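Local coordinates for protein succinylglutamate desuccinylase (Vibrio parahaemolyticus, PDB 2BCO) that probably hydrolyses N-succinyl-L-glutamate to succinate and glutamate, the last step of arginine breakdown by the succinyltransferase pathway, using one zinc ion per subunit, at residues Thr202-Ser207 with Ala215-Leu220. Numbering follows the deposited sequence.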
loop_
_atom_site.group_PDB
_atom_site.type_symbol
_atom_site.label_atom_id
_atom_site.label_comp_id
_atom_site.label_asym_id
_atom_site.label_seq_id
_atom_site.Cartn_x
_atom_site.Cartn_y
_atom_site.Cartn_z
ATOM N N THR A 202 -0.518 -5.653 -8.313
ATOM C CA THR A 202 -0.315 -4.370 -7.651
ATOM C C THR A 202 1.139 -3.950 -7.591
ATOM O O THR A 202 2.044 -4.731 -7.866
ATOM C CB THR A 202 -0.874 -4.378 -6.220
ATOM O OG1 THR A 202 -0.138 -5.324 -5.424
ATOM C CG2 THR A 202 -2.369 -4.731 -6.237
ATOM N N PHE A 203 1.344 -2.696 -7.218
ATOM C CA PHE A 203 2.671 -2.120 -7.115
ATOM C C PHE A 203 3.445 -2.807 -5.984
ATOM O O PHE A 203 4.644 -3.075 -6.107
ATOM C CB PHE A 203 2.520 -0.622 -6.857
ATOM C CG PHE A 203 3.805 0.157 -6.931
ATOM C CD1 PHE A 203 4.835 -0.227 -7.788
ATOM C CD2 PHE A 203 3.958 1.321 -6.182
ATOM C CE1 PHE A 203 5.984 0.539 -7.904
ATOM C CE2 PHE A 203 5.103 2.099 -6.292
ATOM C CZ PHE A 203 6.122 1.704 -7.153
ATOM N N SER A 204 2.743 -3.088 -4.886
ATOM C CA SER A 204 3.319 -3.756 -3.727
ATOM C C SER A 204 3.756 -5.178 -4.092
ATOM O O SER A 204 4.861 -5.609 -3.758
ATOM C CB SER A 204 2.278 -3.806 -2.601
ATOM O OG SER A 204 2.760 -4.523 -1.486
ATOM N N TRP A 205 2.873 -5.906 -4.770
ATOM C CA TRP A 205 3.177 -7.270 -5.189
ATOM C C TRP A 205 4.398 -7.284 -6.107
ATOM O O TRP A 205 5.232 -8.178 -6.015
ATOM C CB TRP A 205 1.985 -7.899 -5.926
ATOM C CG TRP A 205 2.358 -9.138 -6.722
ATOM C CD1 TRP A 205 2.434 -10.418 -6.258
ATOM C CD2 TRP A 205 2.788 -9.186 -8.096
ATOM N NE1 TRP A 205 2.883 -11.256 -7.252
ATOM C CE2 TRP A 205 3.106 -10.532 -8.382
ATOM C CE3 TRP A 205 2.929 -8.227 -9.104
ATOM C CZ2 TRP A 205 3.572 -10.938 -9.650
ATOM C CZ3 TRP A 205 3.392 -8.635 -10.364
ATOM C CH2 TRP A 205 3.705 -9.979 -10.621
ATOM N N TYR A 206 4.504 -6.294 -6.989
ATOM C CA TYR A 206 5.632 -6.233 -7.915
ATOM C C TYR A 206 6.989 -6.169 -7.205
ATOM O O TYR A 206 7.955 -6.793 -7.643
ATOM C CB TYR A 206 5.496 -5.026 -8.843
ATOM C CG TYR A 206 6.601 -4.921 -9.862
ATOM C CD1 TYR A 206 6.527 -5.612 -11.068
ATOM C CD2 TYR A 206 7.728 -4.130 -9.625
ATOM C CE1 TYR A 206 7.546 -5.513 -12.025
ATOM C CE2 TYR A 206 8.752 -4.026 -10.573
ATOM C CZ TYR A 206 8.650 -4.721 -11.770
ATOM O OH TYR A 206 9.632 -4.613 -12.726
ATOM N N SER A 207 7.062 -5.395 -6.128
ATOM C CA SER A 207 8.298 -5.265 -5.372
ATOM C C SER A 207 8.610 -6.548 -4.620
ATOM O O SER A 207 9.757 -6.959 -4.547
ATOM C CB SER A 207 8.196 -4.099 -4.381
ATOM O OG SER A 207 8.337 -2.861 -5.053
ATOM N N ALA A 215 6.989 -6.021 1.583
ATOM C CA ALA A 215 5.997 -5.125 1.024
ATOM C C ALA A 215 4.562 -5.258 1.492
ATOM O O ALA A 215 4.084 -6.339 1.825
ATOM C CB ALA A 215 6.047 -5.241 -0.490
ATOM N N LEU A 216 3.870 -4.128 1.495
ATOM C CA LEU A 216 2.478 -4.119 1.889
ATOM C C LEU A 216 1.732 -3.059 1.124
ATOM O O LEU A 216 2.304 -2.067 0.674
ATOM C CB LEU A 216 2.318 -3.782 3.376
ATOM C CG LEU A 216 2.961 -4.582 4.505
ATOM C CD1 LEU A 216 2.924 -3.726 5.775
ATOM C CD2 LEU A 216 2.218 -5.901 4.703
ATOM N N THR A 217 0.437 -3.277 0.997
ATOM C CA THR A 217 -0.447 -2.294 0.409
ATOM C C THR A 217 -1.204 -1.944 1.684
ATOM O O THR A 217 -1.823 -2.814 2.295
ATOM C CB THR A 217 -1.399 -2.912 -0.609
ATOM O OG1 THR A 217 -0.639 -3.397 -1.720
ATOM C CG2 THR A 217 -2.405 -1.863 -1.096
HETATM N N MSE A 218 -1.125 -0.695 2.113
HETATM C CA MSE A 218 -1.796 -0.295 3.343
HETATM C C MSE A 218 -3.025 0.594 3.118
HETATM O O MSE A 218 -2.940 1.638 2.473
HETATM C CB MSE A 218 -0.784 0.404 4.265
HETATM C CG MSE A 218 0.432 -0.464 4.589
HETATM SE SE MSE A 218 1.813 0.409 5.634
HETATM C CE MSE A 218 1.149 -0.050 7.389
ATOM N N GLU A 219 -4.166 0.161 3.647
ATOM C CA GLU A 219 -5.417 0.913 3.536
ATOM C C GLU A 219 -5.546 1.826 4.762
ATOM O O GLU A 219 -5.962 1.387 5.841
ATOM C CB GLU A 219 -6.605 -0.043 3.490
ATOM C CG GLU A 219 -6.519 -1.137 2.435
ATOM C CD GLU A 219 -6.548 -0.609 1.003
ATOM O OE1 GLU A 219 -7.313 0.334 0.711
ATOM O OE2 GLU A 219 -5.817 -1.160 0.161
ATOM N N LEU A 220 -5.180 3.091 4.579
ATOM C CA LEU A 220 -5.210 4.096 5.638
ATOM C C LEU A 220 -6.440 4.992 5.566
ATOM O O LEU A 220 -6.454 5.999 4.852
ATOM C CB LEU A 220 -3.963 4.977 5.554
ATOM C CG LEU A 220 -2.620 4.437 6.036
ATOM C CD1 LEU A 220 -2.556 2.939 5.870
ATOM C CD2 LEU A 220 -1.499 5.131 5.280
HETATM O O HOH W 1 -1.209 -6.462 -3.133
HETATM O O HOH W 2 -0.115 -1.884 -4.179
#
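S204 presses its short side chain onto the backbone of the strand between A215 and T217, with CB 3.1 Å from T217 OG1 and OG 3.2 Å from the carbonyl carbon of L216. A chi1 of 176° swings OG away from the S204 amide and against the L216 backbone, near both its N and its carbonyl carbon; the angles to L216 N and O are too poor for hydrogen bonds, leaving a close van der Waals contact. The methyl of A215 closes the other end of this patch, its CB 3.5 Å from S204 O and equally near S204 OG. The axes of 203-207 and 215-220 run almost antiparallel (173°) and come within 7.2 Å, a closeness that the small S204 and A215 allow.

Toward the start of the helix the contact becomes polar and is made through water. T217 OG1, turned beside its own backbone N, binds a water at 2.9 Å that also accepts from S204 N, a first-turn amide. A second water joins T202 OG1 to T217 OG1, though its bond to the latter is weak. T202 is the N-cap: its OG1 accepts from W205 N at 3.1 Å with an N-H...O angle of 161°, so one hydroxyl both caps the helix and holds the water facing the strand. The strand pairs with 149-157 on one side and 165-169 on the other, while L216 turns from the helix to pack on L181 and L185 of helix 179-188.

T217 also touches the zinc ligand H155, with its side chain about 6 Å from the metal, and two residues further along comes E219, the predicted catalytic glutamate. Helix 203-211 thus leads into strand 214-220 and packs back antiparallel against it, part of the helix-on-sheet core beside the zinc centre of an AspA/AstE-family catalytic domain, related to the zinc exopeptidases.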